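Local coordinates for putative reductase (Peptoclostridium difficile, PDB 5J6C), which binds flavin mononucleotide and, as a member of the nitroreductase family, probably uses it to reduce nitro-substituted compounds, possibly including the antibiotic metronidazole, at residues Y126-A131 with L136-I141; K57-A62 with W71-V76. One frame throughout, in Å; residues are numbered along the deposited sequence.

Contact 1. Residues Y126-A131 with L136-I141. With FMN (flavin mononucleotide), chain C.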
ATOM      1  N   TYR A 126      -4.780   2.368  -3.338  1.00 20.04           N
ATOM      2  CA  TYR A 126      -5.465   2.541  -4.617  1.00 21.03           C
ATOM      3  C   TYR A 126      -6.723   3.386  -4.441  1.00 19.06           C
ATOM      4  O   TYR A 126      -7.035   4.231  -5.287  1.00 20.41           O
ATOM      5  CB  TYR A 126      -5.802   1.178  -5.243  1.00 18.62           C
ATOM      6  CG  TYR A 126      -4.656   0.487  -5.992  1.00 20.94           C
ATOM      7  CD1 TYR A 126      -3.319   0.750  -5.678  1.00 20.60           C
ATOM      8  CD2 TYR A 126      -4.914  -0.417  -7.022  1.00 20.08           C
ATOM      9  CE1 TYR A 126      -2.268   0.119  -6.352  1.00 18.66           C
ATOM     10  CE2 TYR A 126      -3.858  -1.048  -7.716  1.00 19.07           C
ATOM     11  CZ  TYR A 126      -2.541  -0.770  -7.372  1.00 19.51           C
ATOM     12  OH  TYR A 126      -1.497  -1.380  -8.043  1.00 20.80           O
ATOM     13  N   ILE A 127      -7.432   3.204  -3.324  1.00 21.10           N
ATOM     14  CA  ILE A 127      -8.629   4.000  -3.052  1.00 21.84           C
ATOM     15  C   ILE A 127      -8.264   5.478  -2.941  1.00 22.10           C
ATOM     16  O   ILE A 127      -8.859   6.340  -3.603  1.00 20.17           O
ATOM     17  CB  ILE A 127      -9.343   3.470  -1.787  1.00 21.25           C
ATOM     18  CG1 ILE A 127     -10.136   2.202  -2.132  1.00 18.94           C
ATOM     19  CG2 ILE A 127     -10.246   4.534  -1.145  1.00 19.87           C
ATOM     20  CD1 ILE A 127     -10.583   1.360  -0.922  1.00 18.51           C
ATOM     21  N   GLN A 128      -7.238   5.783  -2.144  1.00 19.42           N
ATOM     22  CA  GLN A 128      -6.829   7.170  -1.952  1.00 17.63           C
ATOM     23  C   GLN A 128      -6.339   7.806  -3.249  1.00 22.27           C
ATOM     24  O   GLN A 128      -6.610   8.986  -3.499  1.00 20.44           O
ATOM     25  CB  GLN A 128      -5.760   7.246  -0.871  1.00 19.22           C
ATOM     26  CG  GLN A 128      -6.296   6.865   0.509  1.00 16.48           C
ATOM     27  CD  GLN A 128      -5.406   7.375   1.629  1.00 18.42           C
ATOM     28  OE1 GLN A 128      -4.449   6.707   2.033  1.00 19.40           O
ATOM     29  NE2 GLN A 128      -5.697   8.588   2.114  1.00 18.40           N
ATOM     30  N   LEU A 129      -5.620   7.050  -4.089  1.00 17.68           N
ATOM     31  CA  LEU A 129      -5.127   7.627  -5.340  1.00 21.19           C
ATOM     32  C   LEU A 129      -6.271   7.890  -6.316  1.00 20.35           C
ATOM     33  O   LEU A 129      -6.311   8.939  -6.965  1.00 20.54           O
ATOM     34  CB  LEU A 129      -4.068   6.715  -5.976  1.00 18.67           C
ATOM     35  CG  LEU A 129      -2.720   6.669  -5.246  1.00 21.13           C
ATOM     36  CD1 LEU A 129      -1.667   5.809  -5.967  1.00 17.60           C
ATOM     37  CD2 LEU A 129      -2.201   8.087  -5.034  1.00 17.29           C
ATOM     38  N   GLN A 130      -7.211   6.952  -6.434  1.00 19.43           N
ATOM     39  CA  GLN A 130      -8.336   7.174  -7.333  1.00 21.44           C
ATOM     40  C   GLN A 130      -9.232   8.303  -6.830  1.00 21.71           C
ATOM     41  O   GLN A 130      -9.716   9.114  -7.630  1.00 19.95           O
ATOM     42  CB  GLN A 130      -9.125   5.885  -7.521  1.00 19.43           C
ATOM     43  CG  GLN A 130     -10.351   6.051  -8.409  1.00 23.33           C
ATOM     44  CD  GLN A 130      -9.999   6.345  -9.862  1.00 24.29           C
ATOM     45  OE1 GLN A 130      -9.792   5.432 -10.659  1.00 26.09           O
ATOM     46  NE2 GLN A 130      -9.945   7.625 -10.213  1.00 21.91           N
ATOM     47  N   ALA A 131      -9.431   8.404  -5.512  1.00 19.52           N
ATOM     48  CA  ALA A 131     -10.129   9.571  -4.975  1.00 17.19           C
ATOM     49  C   ALA A 131      -9.429  10.860  -5.380  1.00 19.87           C
ATOM     50  O   ALA A 131     -10.080  11.830  -5.788  1.00 21.39           O
ATOM     51  CB  ALA A 131     -10.231   9.480  -3.453  1.00 20.66           C
ATOM     52  N   LEU A 136     -11.295  14.498  -5.187  1.00 23.58           N
ATOM     53  CA  LEU A 136     -11.718  14.356  -3.804  1.00 24.03           C
ATOM     54  C   LEU A 136     -10.493  14.299  -2.896  1.00 25.35           C
ATOM     55  O   LEU A 136      -9.388  13.954  -3.325  1.00 22.61           O
ATOM     56  CB  LEU A 136     -12.572  13.092  -3.624  1.00 22.26           C
ATOM     57  CG  LEU A 136     -13.923  13.028  -4.360  1.00 22.27           C
ATOM     58  CD1 LEU A 136     -14.370  11.580  -4.523  1.00 19.81           C
ATOM     59  CD2 LEU A 136     -14.997  13.831  -3.620  1.00 20.77           C
ATOM     60  N   GLY A 137     -10.690  14.681  -1.638  1.00 20.94           N
ATOM     61  CA  GLY A 137      -9.672  14.504  -0.628  1.00 20.89           C
ATOM     62  C   GLY A 137      -9.977  13.271   0.206  1.00 24.12           C
ATOM     63  O   GLY A 137     -11.108  12.784   0.232  1.00 20.64           O
ATOM     64  N   SER A 138      -8.960  12.757   0.896  1.00 25.16           N
ATOM     65  CA  SER A 138      -9.190  11.589   1.738  1.00 21.08           C
ATOM     66  C   SER A 138      -8.167  11.562   2.864  1.00 21.17           C
ATOM     67  O   SER A 138      -7.167  12.283   2.848  1.00 18.92           O
ATOM     68  CB  SER A 138      -9.157  10.283   0.915  1.00 15.70           C
ATOM     69  OG  SER A 138      -7.832   9.925   0.541  1.00 18.21           O
ATOM     70  N   CYS A 139      -8.436  10.718   3.860  1.00 19.68           N
ATOM     71  CA  CYS A 139      -7.504  10.530   4.959  1.00 17.20           C
ATOM     72  C   CYS A 139      -7.620   9.109   5.484  1.00 18.48           C
ATOM     73  O   CYS A 139      -8.728   8.596   5.675  1.00 16.92           O
ATOM     74  CB  CYS A 139      -7.754  11.521   6.094  1.00 19.53           C
ATOM     75  SG  CYS A 139      -6.345  11.509   7.226  1.00 19.84           S
ATOM     76  N   TRP A 140      -6.473   8.484   5.699  1.00 14.90           N
ATOM     77  CA  TRP A 140      -6.408   7.146   6.259  1.00 17.23           C
ATOM     78  C   TRP A 140      -6.592   7.236   7.769  1.00 17.95           C
ATOM     79  O   TRP A 140      -5.974   8.076   8.429  1.00 18.68           O
ATOM     80  CB  TRP A 140      -5.058   6.527   5.882  1.00 19.52           C
ATOM     81  CG  TRP A 140      -4.659   5.161   6.401  1.00 20.21           C
ATOM     82  CD1 TRP A 140      -4.644   4.734   7.700  1.00 18.01           C
ATOM     83  CD2 TRP A 140      -4.123   4.073   5.615  1.00 16.60           C
ATOM     84  NE1 TRP A 140      -4.149   3.445   7.766  1.00 17.09           N
ATOM     85  CE2 TRP A 140      -3.835   3.017   6.501  1.00 16.47           C
ATOM     86  CE3 TRP A 140      -3.886   3.889   4.244  1.00 17.72           C
ATOM     87  CZ2 TRP A 140      -3.310   1.791   6.067  1.00 17.46           C
ATOM     88  CZ3 TRP A 140      -3.367   2.674   3.811  1.00 21.13           C
ATOM     89  CH2 TRP A 140      -3.088   1.638   4.724  1.00 18.95           C
ATOM     90  N   ILE A 141      -7.458   6.394   8.315  1.00 19.11           N
ATOM     91  CA  ILE A 141      -7.651   6.287   9.756  1.00 17.00           C
ATOM     92  C   ILE A 141      -7.159   4.905  10.165  1.00 18.58           C
ATOM     93  O   ILE A 141      -7.777   3.895   9.806  1.00 16.62           O
ATOM     94  CB  ILE A 141      -9.119   6.501  10.151  1.00 20.63           C
ATOM     95  CG1 ILE A 141      -9.577   7.897   9.728  1.00 20.24           C
ATOM     96  CG2 ILE A 141      -9.312   6.291  11.655  1.00 20.88           C
ATOM     97  CD1 ILE A 141     -11.038   8.117   9.922  1.00 20.05           C
TER
HETATM   98  N1  FMN C 201      -4.213  10.568   9.751  1.00 16.28           N
HETATM   99  C2  FMN C 201      -5.094  10.732  10.805  1.00 17.48           C
HETATM  100  O2  FMN C 201      -5.607  11.818  11.025  1.00 20.22           O
HETATM  101  N3  FMN C 201      -5.420   9.676  11.629  1.00 21.22           N
HETATM  102  C4  FMN C 201      -4.850   8.436  11.423  1.00 19.17           C
HETATM  103  O4  FMN C 201      -5.120   7.480  12.148  1.00 19.15           O
HETATM  104  C4A FMN C 201      -3.950   8.268  10.386  1.00 21.37           C
HETATM  105  N5  FMN C 201      -3.402   7.022  10.194  1.00 17.39           N
HETATM  106  C5A FMN C 201      -2.542   6.822   9.148  1.00 21.04           C
HETATM  107  C6  FMN C 201      -1.993   5.559   8.972  1.00 19.13           C
HETATM  108  C7  FMN C 201      -1.130   5.336   7.930  1.00 15.35           C
HETATM  109  C7M FMN C 201      -0.548   3.972   7.733  1.00 18.19           C
HETATM  110  C8  FMN C 201      -0.807   6.366   7.075  1.00 20.40           C
HETATM  111  C8M FMN C 201       0.124   6.103   5.944  1.00 21.66           C
HETATM  112  C9  FMN C 201      -1.343   7.629   7.242  1.00 19.93           C
HETATM  113  C9A FMN C 201      -2.219   7.862   8.295  1.00 19.69           C
HETATM  114  N10 FMN C 201      -2.768   9.121   8.492  1.00 22.08           N
HETATM  115  C10 FMN C 201      -3.640   9.330   9.541  1.00 20.37           C
HETATM  116  C1' FMN C 201      -2.422  10.253   7.568  1.00 19.08           C
HETATM  117  C2' FMN C 201      -1.034  10.831   7.881  1.00 20.95           C
HETATM  118  O2' FMN C 201      -1.099  11.718   8.984  1.00 21.88           O
HETATM  119  C3' FMN C 201      -0.471  11.535   6.643  1.00 18.24           C
HETATM  120  O3' FMN C 201      -0.537  10.652   5.549  1.00 19.28           O
HETATM  121  C4' FMN C 201       0.982  11.977   6.835  1.00 23.49           C
HETATM  122  O4' FMN C 201       1.040  12.903   7.900  1.00 15.95           O
HETATM  123  C5' FMN C 201       1.531  12.608   5.553  1.00 21.66           C
HETATM  124  O5' FMN C 201       0.789  13.779   5.288  1.00 23.56           O
HETATM  125  P   FMN C 201      -0.054  13.912   3.924  1.00 21.28           P
HETATM  126  O1P FMN C 201      -0.854  12.645   3.710  1.00 18.12           O
HETATM  127  O2P FMN C 201      -1.000  15.090   3.999  1.00 21.24           O
HETATM  128  O3P FMN C 201       0.943  14.079   2.805  1.00 22.15           O
HETATM  129  O   HOH W   1      -4.192   9.636   4.421  1.00 17.28           O

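Contact 2. Residues K57-A62 with W71-V76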
ATOM      1  N   LYS A  57     -13.821   0.415  -8.188  1.00 25.35           N
ATOM      2  CA  LYS A  57     -13.145  -0.308  -9.265  1.00 26.31           C
ATOM      3  C   LYS A  57     -11.635  -0.316  -9.072  1.00 22.52           C
ATOM      4  O   LYS A  57     -10.987  -1.341  -9.291  1.00 25.44           O
ATOM      5  CB  LYS A  57     -13.482   0.306 -10.623  1.00 23.88           C
ATOM      6  CG  LYS A  57     -14.744  -0.213 -11.271  1.00 35.24           C
ATOM      7  CD  LYS A  57     -14.869   0.350 -12.685  1.00 38.68           C
ATOM      8  CE  LYS A  57     -15.959  -0.330 -13.501  1.00 41.33           C
ATOM      9  NZ  LYS A  57     -15.793   0.008 -14.955  1.00 33.62           N
ATOM     10  N   ALA A  58     -11.049   0.823  -8.682  1.00 23.36           N
ATOM     11  CA  ALA A  58      -9.611   0.843  -8.414  1.00 23.52           C
ATOM     12  C   ALA A  58      -9.253  -0.112  -7.285  1.00 24.50           C
ATOM     13  O   ALA A  58      -8.269  -0.859  -7.382  1.00 23.48           O
ATOM     14  CB  ALA A  58      -9.143   2.257  -8.073  1.00 22.35           C
ATOM     15  N   ALA A  59     -10.047  -0.111  -6.210  1.00 25.38           N
ATOM     16  CA  ALA A  59      -9.787  -1.017  -5.090  1.00 21.31           C
ATOM     17  C   ALA A  59      -9.851  -2.477  -5.525  1.00 23.31           C
ATOM     18  O   ALA A  59      -8.996  -3.285  -5.139  1.00 24.62           O
ATOM     19  CB  ALA A  59     -10.783  -0.760  -3.967  1.00 24.73           C
ATOM     20  N   LEU A  60     -10.846  -2.833  -6.341  1.00 22.38           N
ATOM     21  CA  LEU A  60     -10.998  -4.218  -6.768  1.00 22.84           C
ATOM     22  C   LEU A  60      -9.904  -4.675  -7.731  1.00 22.63           C
ATOM     23  O   LEU A  60      -9.807  -5.878  -7.996  1.00 20.42           O
ATOM     24  CB  LEU A  60     -12.367  -4.404  -7.413  1.00 21.79           C
ATOM     25  CG  LEU A  60     -13.561  -4.323  -6.466  1.00 23.62           C
ATOM     26  CD1 LEU A  60     -14.853  -4.235  -7.270  1.00 26.43           C
ATOM     27  CD2 LEU A  60     -13.592  -5.543  -5.539  1.00 21.72           C
ATOM     28  N   LEU A  61      -9.094  -3.757  -8.260  1.00 17.41           N
ATOM     29  CA  LEU A  61      -8.007  -4.093  -9.177  1.00 23.45           C
ATOM     30  C   LEU A  61      -6.663  -4.198  -8.468  1.00 23.00           C
ATOM     31  O   LEU A  61      -5.628  -4.348  -9.128  1.00 20.20           O
ATOM     32  CB  LEU A  61      -7.925  -3.052 -10.297  1.00 20.00           C
ATOM     33  CG  LEU A  61      -9.027  -3.091 -11.354  1.00 25.34           C
ATOM     34  CD1 LEU A  61      -9.099  -1.752 -12.067  1.00 23.38           C
ATOM     35  CD2 LEU A  61      -8.757  -4.206 -12.358  1.00 21.15           C
ATOM     36  N   ALA A  62      -6.656  -4.107  -7.143  1.00 21.27           N
ATOM     37  CA  ALA A  62      -5.404  -4.064  -6.409  1.00 22.02           C
ATOM     38  C   ALA A  62      -4.704  -5.425  -6.454  1.00 23.54           C
ATOM     39  O   ALA A  62      -5.360  -6.471  -6.331  1.00 21.60           O
ATOM     40  CB  ALA A  62      -5.654  -3.655  -4.957  1.00 19.46           C
ATOM     41  N   TRP A  71      -9.090  -8.971   0.941  1.00 24.81           N
ATOM     42  CA  TRP A  71      -9.784  -7.818   1.482  1.00 22.26           C
ATOM     43  C   TRP A  71     -11.280  -7.850   1.159  1.00 26.39           C
ATOM     44  O   TRP A  71     -11.762  -8.657   0.362  1.00 23.89           O
ATOM     45  CB  TRP A  71      -9.167  -6.520   0.963  1.00 23.97           C
ATOM     46  CG  TRP A  71      -8.528  -6.558  -0.426  1.00 25.33           C
ATOM     47  CD1 TRP A  71      -7.208  -6.355  -0.713  1.00 25.45           C
ATOM     48  CD2 TRP A  71      -9.176  -6.776  -1.688  1.00 24.56           C
ATOM     49  NE1 TRP A  71      -6.992  -6.443  -2.061  1.00 21.66           N
ATOM     50  CE2 TRP A  71      -8.184  -6.696  -2.687  1.00 25.64           C
ATOM     51  CE3 TRP A  71     -10.496  -7.030  -2.072  1.00 24.97           C
ATOM     52  CZ2 TRP A  71      -8.470  -6.861  -4.048  1.00 21.52           C
ATOM     53  CZ3 TRP A  71     -10.773  -7.188  -3.417  1.00 23.83           C
ATOM     54  CH2 TRP A  71      -9.762  -7.111  -4.386  1.00 21.82           C
ATOM     55  N   GLU A  72     -12.017  -6.970   1.842  1.00 23.86           N
ATOM     56  CA  GLU A  72     -13.395  -6.602   1.519  1.00 27.89           C
ATOM     57  C   GLU A  72     -13.593  -5.152   1.934  1.00 23.75           C
ATOM     58  O   GLU A  72     -12.861  -4.623   2.775  1.00 21.04           O
ATOM     59  CB  GLU A  72     -14.449  -7.478   2.219  1.00 21.71           C
ATOM     60  CG  GLU A  72     -14.085  -8.941   2.302  1.00 29.85           C
ATOM     61  CD  GLU A  72     -15.234  -9.861   2.001  1.00 31.91           C
ATOM     62  OE1 GLU A  72     -16.332  -9.356   1.676  1.00 32.15           O
ATOM     63  OE2 GLU A  72     -15.032 -11.094   2.104  1.00 35.27           O
ATOM     64  N   PHE A  73     -14.596  -4.516   1.344  1.00 19.36           N
ATOM     65  CA  PHE A  73     -14.820  -3.087   1.515  1.00 22.05           C
ATOM     66  C   PHE A  73     -16.236  -2.842   2.011  1.00 21.85           C
ATOM     67  O   PHE A  73     -17.198  -3.398   1.473  1.00 22.31           O
ATOM     68  CB  PHE A  73     -14.542  -2.352   0.200  1.00 21.72           C
ATOM     69  CG  PHE A  73     -13.213  -2.722  -0.406  1.00 20.85           C
ATOM     70  CD1 PHE A  73     -12.029  -2.202   0.107  1.00 22.40           C
ATOM     71  CD2 PHE A  73     -13.140  -3.633  -1.441  1.00 21.85           C
ATOM     72  CE1 PHE A  73     -10.793  -2.561  -0.432  1.00 21.58           C
ATOM     73  CE2 PHE A  73     -11.920  -4.003  -1.984  1.00 22.91           C
ATOM     74  CZ  PHE A  73     -10.739  -3.467  -1.482  1.00 26.05           C
ATOM     75  N   ILE A  74     -16.351  -2.041   3.058  1.00 20.06           N
ATOM     76  CA  ILE A  74     -17.636  -1.609   3.581  1.00 21.28           C
ATOM     77  C   ILE A  74     -17.748  -0.118   3.308  1.00 21.51           C
ATOM     78  O   ILE A  74     -17.045   0.703   3.920  1.00 17.71           O
ATOM     79  CB  ILE A  74     -17.795  -1.930   5.073  1.00 22.25           C
ATOM     80  CG1 ILE A  74     -17.503  -3.412   5.321  1.00 20.42           C
ATOM     81  CG2 ILE A  74     -19.210  -1.575   5.539  1.00 20.66           C
ATOM     82  CD1 ILE A  74     -17.576  -3.802   6.784  1.00 22.32           C
ATOM     83  N   VAL A  75     -18.617   0.217   2.362  1.00 20.83           N
ATOM     84  CA  VAL A  75     -18.936   1.598   2.036  1.00 17.75           C
ATOM     85  C   VAL A  75     -19.933   2.129   3.057  1.00 22.77           C
ATOM     86  O   VAL A  75     -20.998   1.535   3.273  1.00 25.14           O
ATOM     87  CB  VAL A  75     -19.508   1.688   0.612  1.00 24.91           C
ATOM     88  CG1 VAL A  75     -19.927   3.125   0.269  1.00 17.45           C
ATOM     89  CG2 VAL A  75     -18.511   1.130  -0.390  1.00 19.38           C
ATOM     90  N   VAL A  76     -19.607   3.261   3.675  1.00 19.95           N
ATOM     91  CA  VAL A  76     -20.456   3.850   4.703  1.00 22.11           C
ATOM     92  C   VAL A  76     -20.767   5.286   4.313  1.00 22.84           C
ATOM     93  O   VAL A  76     -19.851   6.097   4.143  1.00 22.17           O
ATOM     94  CB  VAL A  76     -19.795   3.800   6.089  1.00 17.04           C
ATOM     95  CG1 VAL A  76     -20.730   4.390   7.134  1.00 21.23           C
ATOM     96  CG2 VAL A  76     -19.430   2.362   6.423  1.00 19.62           C
TER

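Contact 1. Residues Y126-A131 with L136-I141
Q128 and S138 join the end of helix 116-133 to the strand that follows it, 137-142, an outermost strand, within this chain, of the antiparallel sheet in this nitroreductase-family fold. The segment axes run nearly antiparallel, at 162° and 8.0 Å apart at closest approach, because the chain reverses between them.

Two direct hydrogen bonds tie the pieces together. At the turn, L136 N donates to A131 O, closing the backbone. Farther along, the extended side chain of Q128 reaches across to the strand, and its NE2 donates a hydrogen bond to S138 OG over 3.0 Å. That bond is fairly straight, at 163°, and lies in the amide plane. With chi1 at 74°, S138 OG stands between its own N and carbonyl carbon, on the side turned to the helix.

An ordered water adds a third polar link, accepting from both Q128 NE2 and W140 N. The amide nitrogen thus has two acceptors, which fixes the flip of the carboxamide and sends OE1 to the indole, where it meets the ring edge in plane, 3.6 Å from W140 CE3. Apolar contact is slight: A131 CB faces L136 CB at 4.3 Å.

The strand then delivers residues to the flavin pocket. FMN C6 and the methyl C7M lie over one face of the W140 indole, C7M offset toward the rim, while NE1 bonds Q142 OE1; I122 of the second subunit also packs on this indole. On the preceding residue, C139 SG sits 3.4 Å from FMN N1.

Contact 2. Residues K57-A62 with W71-V76
A59 and F73 form the close-packed centre where the last turn of helix 49-60 lies against strand 71-76, an edge strand of the antiparallel sheet within this chain. No hydrogen bond crosses; the contact is apolar helix-on-sheet packing. A59 CB sits over one face of the F73 ring in a CH-pi contact, 4.0 Å from the centroid and 24° off the normal. L60 meets the same ring at its edge through CD2. Although its CB leads away from the strand, chi1 of -70° and a nearly extended chi2 swing that methyl back, so it also touches W71 CZ3 at 3.9 Å.

Towards the loop the fit is looser. Carbonyl oxygens and the small A62 side chain approach the indole, A62 CB coming no nearer than 4.2 Å to W71 NE1. Past F73 the strand diverges from 57-62, and V75 packs on L52 and L56, earlier in the helix. K57, partly exposed, forms a salt bridge with D188 of the second subunit. A strand of that subunit pairs in parallel with F73, I74 and V75 and carries the sheet across the interface. At the indole, A62 O stands at the edge, in plane, 3.9 Å from W71 CZ2.

Overall arrangement
The two contacts follow one another along the chain, contact 2 closing before contact 1 opens, and their centres lie 12 Å apart. Each sets a helix against one of the two outermost strands of the same antiparallel sheet: 71-76 in contact 2, 137-142 in contact 1, with 102-109 and 168-177 between. Helices 49-60 and 116-133 meet directly: I127 CG1 packs on A59 CB at 3.5 Å, and Y126 CE2 reaches A62 CA at 3.6 Å. Both contacts also touch the second subunit. Contact 1 holds C139, W140 and I141 of one FMN pocket, while the W71 side chain of contact 2 is about 7 Å from the other bound FMN.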